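Long-range contacts in siderophore-interacting protein (Aeromonas hydrophila, PDB 6K2L), which probably uses its bound FAD to reduce ferric iron held by siderophores, so that the metal is released inside the cell: residues V7-H17 with I28-P39; S137-L148 with A162-P171. The protein carries 1 engineered substitution. All blocks are in the same frame, centred on the assembly; numbering follows the deposited sequence.

Contact 1: V7-H17 with I28-P39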
loop_
_atom_site.group_PDB
_atom_site.type_symbol
_atom_site.label_atom_id
_atom_site.label_comp_id
_atom_site.label_asym_id
_atom_site.label_seq_id
_atom_site.Cartn_x
_atom_site.Cartn_y
_atom_site.Cartn_z
ATOM N N VAL A 7 16.782 8.992 -8.538
ATOM C CA VAL A 7 15.800 8.438 -7.614
ATOM C C VAL A 7 15.566 6.950 -7.831
ATOM O O VAL A 7 14.938 6.297 -6.987
ATOM C CB VAL A 7 14.497 9.256 -7.760
ATOM C CG1 VAL A 7 13.634 8.713 -8.902
ATOM C CG2 VAL A 7 13.721 9.312 -6.443
ATOM N N ASN A 8 16.042 6.390 -8.943
ATOM C CA ASN A 8 15.932 4.959 -9.203
ATOM C C ASN A 8 17.296 4.272 -9.223
ATOM O O ASN A 8 17.403 3.124 -9.671
ATOM C CB ASN A 8 15.180 4.710 -10.514
ATOM C CG ASN A 8 13.674 4.657 -10.313
ATOM O OD1 ASN A 8 13.027 5.699 -10.168
ATOM N ND2 ASN A 8 13.103 3.442 -10.298
ATOM N N ARG A 9 18.339 4.949 -8.738
ATOM C CA ARG A 9 19.657 4.341 -8.622
ATOM C C ARG A 9 19.593 3.042 -7.807
ATOM O O ARG A 9 18.733 2.870 -6.930
ATOM C CB ARG A 9 20.632 5.319 -7.960
ATOM C CG ARG A 9 20.393 5.488 -6.466
ATOM C CD ARG A 9 21.032 6.725 -5.883
ATOM N NE ARG A 9 20.747 6.868 -4.453
ATOM C CZ ARG A 9 19.685 7.499 -3.950
ATOM N NH1 ARG A 9 18.789 8.037 -4.758
ATOM N NH2 ARG A 9 19.509 7.578 -2.631
ATOM N N PRO A 10 20.495 2.107 -8.078
ATOM C CA PRO A 10 20.603 0.940 -7.201
ATOM C C PRO A 10 21.075 1.384 -5.827
ATOM O O PRO A 10 21.919 2.272 -5.701
ATOM C CB PRO A 10 21.635 0.043 -7.903
ATOM C CG PRO A 10 22.367 0.941 -8.840
ATOM C CD PRO A 10 21.437 2.056 -9.211
ATOM N N ARG A 11 20.500 0.776 -4.792
ATOM C CA ARG A 11 20.874 1.083 -3.418
ATOM C C ARG A 11 21.363 -0.169 -2.708
ATOM O O ARG A 11 20.827 -1.264 -2.915
ATOM C CB ARG A 11 19.707 1.677 -2.639
ATOM C CG ARG A 11 19.205 2.963 -3.192
ATOM C CD ARG A 11 17.761 3.034 -2.905
ATOM N NE ARG A 11 17.238 4.400 -2.855
ATOM C CZ ARG A 11 16.639 4.990 -3.878
ATOM N NH1 ARG A 11 16.521 4.331 -5.036
ATOM N NH2 ARG A 11 16.149 6.222 -3.739
ATOM N N LEU A 12 22.382 0.003 -1.879
ATOM C CA LEU A 12 22.898 -1.076 -1.054
ATOM C C LEU A 12 22.245 -0.963 0.310
ATOM O O LEU A 12 22.404 0.056 0.985
ATOM C CB LEU A 12 24.419 -1.004 -0.934
ATOM C CG LEU A 12 25.087 -2.308 -0.473
ATOM C CD1 LEU A 12 24.986 -3.409 -1.548
ATOM C CD2 LEU A 12 26.551 -2.055 -0.071
ATOM N N LEU A 13 21.479 -1.980 0.695
ATOM C CA LEU A 13 20.789 -1.983 1.974
ATOM C C LEU A 13 21.436 -3.000 2.895
ATOM O O LEU A 13 22.146 -3.914 2.451
ATOM C CB LEU A 13 19.296 -2.297 1.815
ATOM C CG LEU A 13 18.616 -1.683 0.586
ATOM C CD1 LEU A 13 17.218 -2.240 0.363
ATOM C CD2 LEU A 13 18.572 -0.202 0.747
ATOM N N THR A 14 21.166 -2.831 4.187
ATOM C CA THR A 14 21.660 -3.717 5.225
ATOM C C THR A 14 20.479 -4.453 5.853
ATOM O O THR A 14 19.386 -3.892 6.002
ATOM C CB THR A 14 22.438 -2.909 6.279
ATOM O OG1 THR A 14 23.571 -2.276 5.664
ATOM C CG2 THR A 14 22.916 -3.785 7.440
ATOM N N VAL A 15 20.691 -5.713 6.215
ATOM C CA VAL A 15 19.631 -6.452 6.887
ATOM C C VAL A 15 19.498 -5.925 8.317
ATOM O O VAL A 15 20.466 -5.887 9.079
ATOM C CB VAL A 15 19.916 -7.962 6.868
ATOM C CG1 VAL A 15 18.853 -8.707 7.684
ATOM C CG2 VAL A 15 20.005 -8.480 5.438
ATOM N N LYS A 16 18.303 -5.493 8.683
ATOM C CA LYS A 16 17.988 -5.066 10.035
ATOM C C LYS A 16 17.568 -6.248 10.896
ATOM O O LYS A 16 18.125 -6.456 11.977
ATOM C CB LYS A 16 16.875 -4.012 9.995
ATOM C CG LYS A 16 16.752 -3.152 11.221
ATOM C CD LYS A 16 15.955 -1.912 10.902
ATOM C CE LYS A 16 14.727 -1.807 11.773
ATOM N NZ LYS A 16 14.952 -0.929 12.957
ATOM N N HIS A 17 16.598 -7.036 10.430
ATOM C CA HIS A 17 16.151 -8.213 11.158
ATOM C C HIS A 17 15.435 -9.172 10.220
ATOM O O HIS A 17 14.976 -8.801 9.139
ATOM C CB HIS A 17 15.222 -7.858 12.315
ATOM C CG HIS A 17 14.051 -7.016 11.914
ATOM N ND1 HIS A 17 12.925 -7.546 11.314
ATOM C CD2 HIS A 17 13.828 -5.684 12.031
ATOM C CE1 HIS A 17 12.054 -6.576 11.094
ATOM N NE2 HIS A 17 12.579 -5.435 11.512
ATOM N N ILE A 28 12.778 -10.829 5.322
ATOM C CA ILE A 28 14.018 -10.124 5.596
ATOM C C ILE A 28 13.736 -8.637 5.474
ATOM O O ILE A 28 13.192 -8.175 4.464
ATOM C CB ILE A 28 15.127 -10.566 4.638
ATOM C CG1 ILE A 28 15.475 -12.040 4.892
ATOM C CG2 ILE A 28 16.293 -9.658 4.787
ATOM C CD1 ILE A 28 16.391 -12.659 3.822
ATOM N N CYS A 29 14.044 -7.896 6.525
ATOM C CA CYS A 29 13.761 -6.473 6.577
ATOM C C CYS A 29 15.059 -5.714 6.375
ATOM O O CYS A 29 16.016 -5.898 7.127
ATOM C CB CYS A 29 13.125 -6.093 7.906
ATOM S SG CYS A 29 13.105 -4.312 8.125
ATOM N N LEU A 30 15.091 -4.875 5.363
ATOM C CA LEU A 30 16.294 -4.203 4.930
ATOM C C LEU A 30 16.134 -2.716 5.178
ATOM O O LEU A 30 15.031 -2.171 5.116
ATOM C CB LEU A 30 16.551 -4.476 3.462
ATOM C CG LEU A 30 16.789 -5.963 3.180
ATOM C CD1 LEU A 30 16.135 -6.321 1.877
ATOM C CD2 LEU A 30 18.251 -6.205 3.103
ATOM N N THR A 31 17.238 -2.066 5.501
ATOM C CA THR A 31 17.195 -0.660 5.839
ATOM C C THR A 31 18.421 0.032 5.279
ATOM O O THR A 31 19.471 -0.589 5.090
ATOM C CB THR A 31 17.113 -0.447 7.356
ATOM O OG1 THR A 31 17.098 0.961 7.629
ATOM C CG2 THR A 31 18.292 -1.113 8.093
ATOM N N SER A 32 18.263 1.326 5.016
ATOM C CA SER A 32 19.290 2.257 4.562
ATOM C C SER A 32 18.731 3.669 4.592
ATOM O O SER A 32 17.534 3.876 4.316
ATOM C CB SER A 32 19.766 1.953 3.143
ATOM O OG SER A 32 21.048 2.521 2.889
ATOM N N PRO A 33 19.552 4.664 4.936
ATOM C CA PRO A 33 19.132 6.061 4.744
ATOM C C PRO A 33 18.879 6.408 3.287
ATOM O O PRO A 33 18.156 7.372 3.012
ATOM C CB PRO A 33 20.307 6.855 5.330
ATOM C CG PRO A 33 20.893 5.905 6.363
ATOM C CD PRO A 33 20.806 4.561 5.702
ATOM N N GLU A 34 19.424 5.635 2.353
ATOM C CA GLU A 34 19.102 5.767 0.939
ATOM C C GLU A 34 17.659 5.375 0.596
ATOM O O GLU A 34 17.266 5.494 -0.573
ATOM C CB GLU A 34 20.062 4.895 0.135
ATOM C CG GLU A 34 21.256 5.621 -0.427
ATOM C CD GLU A 34 22.123 4.689 -1.239
ATOM O OE1 GLU A 34 22.683 3.728 -0.646
ATOM O OE2 GLU A 34 22.211 4.900 -2.473
ATOM N N LEU A 35 16.873 4.876 1.556
ATOM C CA LEU A 35 15.480 4.538 1.285
ATOM C C LEU A 35 14.545 5.739 1.402
ATOM O O LEU A 35 13.369 5.620 1.044
ATOM C CB LEU A 35 15.009 3.427 2.230
ATOM C CG LEU A 35 15.635 2.065 1.913
ATOM C CD1 LEU A 35 15.074 0.989 2.818
ATOM C CD2 LEU A 35 15.434 1.734 0.434
ATOM N N ALA A 36 15.054 6.890 1.857
ATOM C CA ALA A 36 14.209 8.047 2.129
ATOM C C ALA A 36 13.534 8.586 0.865
ATOM O O ALA A 36 12.377 9.013 0.907
ATOM C CB ALA A 36 15.042 9.134 2.806
ATOM N N ASP A 37 14.223 8.571 -0.271
ATOM C CA ASP A 37 13.610 9.016 -1.518
ATOM C C ASP A 37 13.168 7.853 -2.411
ATOM O O ASP A 37 12.867 8.065 -3.594
ATOM C CB ASP A 37 14.573 9.920 -2.283
ATOM C CG ASP A 37 15.919 9.292 -2.448
ATOM O OD1 ASP A 37 16.109 8.223 -1.841
ATOM O OD2 ASP A 37 16.784 9.848 -3.161
ATOM N N TYR A 38 13.133 6.642 -1.880
ATOM C CA TYR A 38 12.737 5.488 -2.677
ATOM C C TYR A 38 11.274 5.628 -3.082
ATOM O O TYR A 38 10.437 5.950 -2.232
ATOM C CB TYR A 38 12.951 4.197 -1.879
ATOM C CG TYR A 38 12.936 2.941 -2.722
ATOM C CD1 TYR A 38 14.062 2.530 -3.413
ATOM C CD2 TYR A 38 11.790 2.162 -2.819
ATOM C CE1 TYR A 38 14.042 1.381 -4.180
ATOM C CE2 TYR A 38 11.760 1.027 -3.579
ATOM C CZ TYR A 38 12.886 0.635 -4.257
ATOM O OH TYR A 38 12.863 -0.496 -5.043
ATOM N N PRO A 39 10.930 5.401 -4.354
ATOM C CA PRO A 39 9.527 5.516 -4.791
ATOM C C PRO A 39 8.564 4.613 -4.020
ATOM O O PRO A 39 8.946 3.601 -3.424
ATOM C CB PRO A 39 9.585 5.110 -6.262
ATOM C CG PRO A 39 10.983 5.394 -6.676
ATOM C CD PRO A 39 11.855 5.196 -5.482
#

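Contact 2: S137-L148 with A162-P171. With FAD (flavin-adenine dinucleotide), chain C.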
loop_
_atom_site.group_PDB
_atom_site.type_symbol
_atom_site.label_atom_id
_atom_site.label_comp_id
_atom_site.label_asym_id
_atom_site.label_seq_id
_atom_site.Cartn_x
_atom_site.Cartn_y
_atom_site.Cartn_z
ATOM N N SER A 137 -14.017 -5.415 -9.541
ATOM C CA SER A 137 -14.927 -5.910 -8.533
ATOM C C SER A 137 -14.695 -7.380 -8.216
ATOM O O SER A 137 -14.955 -7.804 -7.085
ATOM C CB SER A 137 -16.375 -5.677 -8.978
ATOM O OG SER A 137 -16.880 -6.802 -9.656
ATOM N N HIS A 138 -14.178 -8.152 -9.167
ATOM C CA HIS A 138 -13.862 -9.555 -8.968
ATOM C C HIS A 138 -12.364 -9.778 -9.157
ATOM O O HIS A 138 -11.738 -9.164 -10.026
ATOM C CB HIS A 138 -14.678 -10.401 -9.927
ATOM C CG HIS A 138 -16.135 -10.431 -9.581
ATOM N ND1 HIS A 138 -17.013 -9.443 -9.980
ATOM C CD2 HIS A 138 -16.865 -11.322 -8.866
ATOM C CE1 HIS A 138 -18.215 -9.712 -9.505
ATOM N NE2 HIS A 138 -18.156 -10.853 -8.838
ATOM N N TYR A 139 -11.786 -10.638 -8.321
ATOM C CA TYR A 139 -10.352 -10.926 -8.333
ATOM C C TYR A 139 -10.121 -12.433 -8.296
ATOM O O TYR A 139 -10.623 -13.127 -7.404
ATOM C CB TYR A 139 -9.652 -10.279 -7.145
ATOM C CG TYR A 139 -9.559 -8.790 -7.213
ATOM C CD1 TYR A 139 -8.616 -8.168 -8.022
ATOM C CD2 TYR A 139 -10.406 -7.995 -6.441
ATOM C CE1 TYR A 139 -8.529 -6.797 -8.076
ATOM C CE2 TYR A 139 -10.349 -6.611 -6.485
ATOM C CZ TYR A 139 -9.406 -6.009 -7.299
ATOM O OH TYR A 139 -9.325 -4.624 -7.321
ATOM N N TYR A 140 -9.345 -12.941 -9.239
ATOM C CA TYR A 140 -9.081 -14.374 -9.329
ATOM C C TYR A 140 -7.582 -14.568 -9.427
ATOM O O TYR A 140 -6.985 -14.229 -10.456
ATOM C CB TYR A 140 -9.776 -14.992 -10.538
ATOM C CG TYR A 140 -11.247 -14.717 -10.574
ATOM C CD1 TYR A 140 -12.129 -15.435 -9.775
ATOM C CD2 TYR A 140 -11.754 -13.715 -11.386
ATOM C CE1 TYR A 140 -13.498 -15.175 -9.810
ATOM C CE2 TYR A 140 -13.093 -13.449 -11.426
ATOM C CZ TYR A 140 -13.963 -14.165 -10.637
ATOM O OH TYR A 140 -15.290 -13.849 -10.718
ATOM N N MET A 141 -6.988 -15.163 -8.389
ATOM C CA MET A 141 -5.553 -15.105 -8.188
ATOM C C MET A 141 -5.056 -16.519 -7.890
ATOM O O MET A 141 -5.671 -17.237 -7.100
ATOM C CB MET A 141 -5.261 -14.145 -7.035
ATOM C CG MET A 141 -5.608 -12.647 -7.337
ATOM S SD MET A 141 -4.884 -11.606 -6.063
ATOM C CE MET A 141 -6.164 -10.320 -5.809
ATOM N N VAL A 142 -3.949 -16.934 -8.507
ATOM C CA VAL A 142 -3.337 -18.227 -8.207
ATOM C C VAL A 142 -1.844 -18.000 -8.021
ATOM O O VAL A 142 -1.253 -17.137 -8.681
ATOM C CB VAL A 142 -3.623 -19.287 -9.308
ATOM C CG1 VAL A 142 -2.834 -20.541 -9.076
ATOM C CG2 VAL A 142 -5.125 -19.642 -9.388
ATOM N N GLY A 143 -1.243 -18.738 -7.088
ATOM C CA GLY A 143 0.205 -18.693 -6.964
ATOM C C GLY A 143 0.727 -19.757 -6.020
ATOM O O GLY A 143 -0.019 -20.600 -5.511
ATOM N N ASP A 144 2.042 -19.709 -5.799
ATOM C CA ASP A 144 2.713 -20.571 -4.845
ATOM C C ASP A 144 3.431 -19.658 -3.860
ATOM O O ASP A 144 3.190 -18.447 -3.855
ATOM C CB ASP A 144 3.641 -21.571 -5.562
ATOM C CG ASP A 144 4.764 -20.886 -6.399
ATOM O OD1 ASP A 144 5.215 -19.764 -6.061
ATOM O OD2 ASP A 144 5.225 -21.494 -7.394
ATOM N N LEU A 145 4.326 -20.227 -3.036
ATOM C CA LEU A 145 5.045 -19.401 -2.065
ATOM C C LEU A 145 5.841 -18.266 -2.710
ATOM O O LEU A 145 6.065 -17.235 -2.059
ATOM C CB LEU A 145 5.999 -20.257 -1.232
ATOM C CG LEU A 145 5.308 -20.966 -0.077
ATOM C CD1 LEU A 145 6.324 -21.726 0.738
ATOM C CD2 LEU A 145 4.530 -19.973 0.767
ATOM N N THR A 146 6.314 -18.424 -3.954
ATOM C CA THR A 146 7.030 -17.312 -4.566
ATOM C C THR A 146 6.109 -16.150 -4.915
ATOM O O THR A 146 6.584 -15.013 -5.027
ATOM C CB THR A 146 7.765 -17.765 -5.816
ATOM O OG1 THR A 146 6.818 -18.118 -6.821
ATOM C CG2 THR A 146 8.615 -18.952 -5.520
ATOM N N ALA A 147 4.807 -16.407 -5.044
ATOM C CA ALA A 147 3.800 -15.410 -5.348
ATOM C C ALA A 147 3.012 -14.986 -4.115
ATOM O O ALA A 147 2.233 -14.040 -4.188
ATOM C CB ALA A 147 2.835 -15.945 -6.415
ATOM N N LEU A 148 3.194 -15.660 -2.988
ATOM C CA LEU A 148 2.461 -15.282 -1.782
ATOM C C LEU A 148 2.823 -13.891 -1.258
ATOM O O LEU A 148 1.940 -13.226 -0.693
ATOM C CB LEU A 148 2.675 -16.350 -0.702
ATOM C CG LEU A 148 1.831 -16.196 0.556
ATOM C CD1 LEU A 148 0.399 -15.954 0.126
ATOM C CD2 LEU A 148 1.949 -17.387 1.525
ATOM N N ALA A 162 -14.601 -6.144 -2.301
ATOM C CA ALA A 162 -14.039 -6.937 -3.384
ATOM C C ALA A 162 -14.484 -8.388 -3.264
ATOM O O ALA A 162 -14.806 -8.875 -2.174
ATOM C CB ALA A 162 -12.521 -6.863 -3.375
ATOM N N ARG A 163 -14.536 -9.072 -4.403
ATOM C CA ARG A 163 -14.973 -10.458 -4.453
ATOM C C ARG A 163 -13.990 -11.270 -5.280
ATOM O O ARG A 163 -13.207 -10.730 -6.057
ATOM C CB ARG A 163 -16.369 -10.582 -5.050
ATOM C CG ARG A 163 -17.412 -9.905 -4.207
ATOM C CD ARG A 163 -18.778 -10.484 -4.464
ATOM N NE ARG A 163 -18.951 -11.799 -3.841
ATOM C CZ ARG A 163 -19.257 -12.005 -2.559
ATOM N NH1 ARG A 163 -19.425 -10.974 -1.729
ATOM N NH2 ARG A 163 -19.408 -13.252 -2.114
ATOM N N GLY A 164 -14.034 -12.571 -5.112
ATOM C CA GLY A 164 -13.284 -13.425 -5.994
ATOM C C GLY A 164 -12.849 -14.698 -5.311
ATOM O O GLY A 164 -13.426 -15.135 -4.318
ATOM N N HIS A 165 -11.806 -15.302 -5.869
ATOM C CA HIS A 165 -11.257 -16.544 -5.363
ATOM C C HIS A 165 -9.746 -16.505 -5.503
ATOM O O HIS A 165 -9.213 -16.022 -6.512
ATOM C CB HIS A 165 -11.808 -17.757 -6.118
ATOM C CG HIS A 165 -13.305 -17.779 -6.242
ATOM N ND1 HIS A 165 -14.126 -18.319 -5.275
ATOM C CD2 HIS A 165 -14.125 -17.351 -7.231
ATOM C CE1 HIS A 165 -15.384 -18.217 -5.658
ATOM N NE2 HIS A 165 -15.411 -17.645 -6.849
ATOM N N ILE A 166 -9.071 -17.040 -4.490
ATOM C CA ILE A 166 -7.630 -17.197 -4.458
ATOM C C ILE A 166 -7.322 -18.655 -4.128
ATOM O O ILE A 166 -7.906 -19.223 -3.196
ATOM C CB ILE A 166 -7.001 -16.242 -3.420
ATOM C CG1 ILE A 166 -7.327 -14.800 -3.803
ATOM C CG2 ILE A 166 -5.490 -16.479 -3.306
ATOM C CD1 ILE A 166 -6.942 -13.807 -2.769
ATOM N N ALA A 167 -6.415 -19.268 -4.886
ATOM C CA ALA A 167 -5.925 -20.610 -4.573
ATOM C C ALA A 167 -4.401 -20.580 -4.497
ATOM O O ALA A 167 -3.751 -20.038 -5.393
ATOM C CB ALA A 167 -6.384 -21.626 -5.618
ATOM N N LEU A 168 -3.823 -21.176 -3.454
ATOM C CA LEU A 168 -2.368 -21.233 -3.336
ATOM C C LEU A 168 -1.853 -22.668 -3.240
ATOM O O LEU A 168 -2.404 -23.476 -2.496
ATOM C CB LEU A 168 -1.913 -20.455 -2.125
ATOM C CG LEU A 168 -2.286 -18.965 -2.127
ATOM C CD1 LEU A 168 -1.993 -18.351 -0.776
ATOM C CD2 LEU A 168 -1.531 -18.222 -3.211
ATOM N N LEU A 169 -0.754 -22.971 -3.949
ATOM C CA LEU A 169 -0.028 -24.241 -3.815
ATOM C C LEU A 169 1.232 -24.039 -2.961
ATOM O O LEU A 169 2.120 -23.273 -3.337
ATOM C CB LEU A 169 0.340 -24.784 -5.192
ATOM C CG LEU A 169 0.961 -26.194 -5.309
ATOM C CD1 LEU A 169 0.133 -27.251 -4.543
ATOM C CD2 LEU A 169 1.175 -26.662 -6.789
ATOM N N VAL A 170 1.302 -24.709 -1.811
ATOM C CA VAL A 170 2.464 -24.677 -0.910
ATOM C C VAL A 170 3.062 -26.081 -0.807
ATOM O O VAL A 170 2.339 -27.081 -0.975
ATOM C CB VAL A 170 2.096 -24.154 0.495
ATOM C CG1 VAL A 170 1.714 -22.689 0.455
ATOM C CG2 VAL A 170 0.968 -24.979 1.116
ATOM N N PRO A 171 4.368 -26.215 -0.502
ATOM C CA PRO A 171 4.981 -27.552 -0.433
ATOM C C PRO A 171 4.688 -28.331 0.853
ATOM O O PRO A 171 4.786 -29.564 0.863
ATOM C CB PRO A 171 6.479 -27.241 -0.559
ATOM C CG PRO A 171 6.627 -25.900 0.057
ATOM C CD PRO A 171 5.369 -25.148 -0.314
HETATM P PA FAD C . 17.859 -20.260 -8.804
HETATM O O1A FAD C . 19.344 -20.076 -8.785
HETATM O O2A FAD C . 17.088 -19.380 -9.796
HETATM O O5B FAD C . 17.370 -21.762 -9.171
HETATM C C5B FAD C . 17.957 -22.925 -8.549
HETATM C C4B FAD C . 17.036 -24.127 -8.604
HETATM O O4B FAD C . 16.028 -24.031 -7.572
HETATM C C3B FAD C . 16.269 -24.366 -9.903
HETATM O O3B FAD C . 16.142 -25.766 -10.145
HETATM C C2B FAD C . 14.914 -23.700 -9.625
HETATM O O2B FAD C . 13.814 -24.244 -10.350
HETATM C C1B FAD C . 14.728 -23.986 -8.140
HETATM N N9A FAD C . 14.011 -22.944 -7.448
HETATM C C8A FAD C . 14.153 -21.590 -7.626
HETATM N N7A FAD C . 13.398 -20.866 -6.832
HETATM C C5A FAD C . 12.725 -21.812 -6.072
HETATM C C6A FAD C . 11.774 -21.696 -5.042
HETATM N N6A FAD C . 11.348 -20.526 -4.563
HETATM N N1A FAD C . 11.288 -22.842 -4.500
HETATM C C2A FAD C . 11.729 -24.012 -4.972
HETATM N N3A FAD C . 12.633 -24.242 -5.933
HETATM C C4A FAD C . 13.097 -23.096 -6.440
HETATM N N1 FAD C . 10.560 -15.516 -5.267
HETATM C C2 FAD C . 10.484 -15.338 -3.915
HETATM O O2 FAD C . 10.930 -16.171 -3.122
HETATM N N3 FAD C . 9.881 -14.202 -3.400
HETATM C C4 FAD C . 9.322 -13.181 -4.129
HETATM O O4 FAD C . 8.820 -12.214 -3.555
HETATM C C4X FAD C . 9.418 -13.368 -5.566
HETATM N N5 FAD C . 8.913 -12.425 -6.355
HETATM C C5X FAD C . 8.999 -12.612 -7.712
HETATM C C6 FAD C . 8.454 -11.647 -8.550
HETATM C C7 FAD C . 8.489 -11.794 -9.934
HETATM C C7M FAD C . 7.906 -10.710 -10.805
HETATM C C8 FAD C . 9.118 -12.923 -10.495
HETATM C C8M FAD C . 9.219 -13.099 -11.991
HETATM C C9 FAD C . 9.679 -13.881 -9.657
HETATM C C9A FAD C . 9.616 -13.742 -8.277
HETATM N N10 FAD C . 10.141 -14.722 -7.411
HETATM C C10 FAD C . 10.049 -14.573 -6.041
HETATM C "C1'" FAD C . 10.766 -15.942 -7.956
HETATM C "C2'" FAD C . 12.285 -16.006 -7.784
HETATM O "O2'" FAD C . 12.955 -15.085 -8.649
HETATM C "C3'" FAD C . 12.745 -17.433 -8.093
HETATM O "O3'" FAD C . 12.343 -18.278 -7.017
HETATM C "C4'" FAD C . 14.249 -17.585 -8.313
HETATM O "O4'" FAD C . 14.476 -18.740 -9.126
HETATM C "C5'" FAD C . 14.994 -17.678 -6.998
HETATM O "O5'" FAD C . 16.410 -17.646 -7.254
HETATM P P FAD C . 17.402 -18.630 -6.521
HETATM O O1P FAD C . 18.804 -18.048 -6.742
HETATM O O2P FAD C . 17.034 -18.854 -5.123
HETATM O O3P FAD C . 17.261 -19.987 -7.355
#

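Contact 1: V7-H17 with I28-P39
I28 and V15 touch through their CG2 methyls, 3.9 Å apart, where strands 11-20 and 25-31 pair as an antiparallel hairpin of the FAD-domain barrel. C29 faces both K16 and H17, a classic beta bulge: C29 O accepts from K16 N, and C29 N donates to H17 O. Because CG of H17 lies between its own backbone N and carbonyl carbon (chi1 54°), the imidazole folds across C29, and C29 CB makes a CH-pi contact over its face, 3.7 Å from the ring centroid. L30 sits at a non-hydrogen-bonded position beside V15, and its CB meets L13 CB at 3.9 Å. T31 and T14 exchange both backbone hydrogen bonds, while T31 OG1 turns to L93 O.

From S32 the chain leaves the sheet, and L35 CD2 packs on L13 CD2 at 3.7 Å. Here charge replaces strand pairing. E34 OE2 offers its anti lone pair to R9 NE, 3.2 Å away, with carboxylate and guanidinium nearly coplanar; the carbonyl O of E34 accepts from R11 NE. D37 serves both arginines: its OD2 takes R9 NH1 at 3.1 Å, and its OD1 is met from above the carboxylate plane by R11 NH2 at 2.8 Å. Y38 CD1 lies over one face of the R11 guanidinium, R9 CZ over the opposite face. Last, P39 CD rests on V7 O, which also accepts from R11 NH1 at 3.2 Å.

Bonds to V7 O, E34 O and D37 OD1, all near its plane, fix the rotation of the R11 guanidinium. R9 NH1 also reaches P6 O. The carboxylates probably offset the arginines' like charges, and the arginines should favour ionised E34 and D37, linking V7-R11 to E34 and the L35-Y38 turn.

Contact 2: S137-L148 with A162-P171
A beta-alpha-beta unit, strand 138-144, helix 148-155 and strand 163-170, brings its two strands together as parallel neighbours, their axes only 5° apart. Seven backbone hydrogen bonds zip them from R163 N to S137 O as far as L169 N to G143 O, and CA-H...O contacts fill in between, as from G164 CA to Y139 O.

Y140 and H165 run alongside each other on the same face of the sheet. Their rings meet rim to rim, Y140 CE1 3.4 Å from H165 CD2, with planes 24° apart and neither ring over the other; Y140 OH is held by E210 N. Further along this face V142 CG2 and A167 CB lie 4.4 Å apart beneath helix 198-205. On the other face M141 CB meets I166 CG1 at 3.9 Å. At the start of the crossover helix, L148 CD1 crosses back to L168 CD1 at 3.5 Å, so the first residue of the helix touches the strand to which the helix leads.

L145 packs CD1 on P171 CD, 3.7 Å away, and CD2 on V170 CG1. D144 places its carboxylate between its own backbone N and carbonyl carbon (chi1 60°), where OD1 accepts T146 N at 2.7 Å in an Asx turn and OD2 takes E221 N and W249 NE1. The turn presents T146 to the cofactor: its CG2 lies 3.3 Å from N6A of FAD, its CB beside N1 of the isoalloxazine. This is the parallel, Rossmann-like sheet of the NAD-ferredoxin clan, with a ligand-contacting loop at the C-terminal end of a central strand.

Contact 1 and contact 2 follow one another along the chain and belong to different sheets, an antiparallel barrel and a parallel five-stranded sheet. They lie on opposite sides of the chain's centre, with their own centres 28 Å apart and their nearest atoms about 12 Å apart, so they do not touch. FAD relates them. Of its hydrogen-bonding partners, R81, T82, T84 and A100 come from other parts of the barrel, and R250 and E255 from near the C-terminus. Contact 1 stands back: the side chain of I28 is about 10 Å from the cofactor. Contact 2 reaches it directly, through T146, so the flavin is bordered by both halves of the protein.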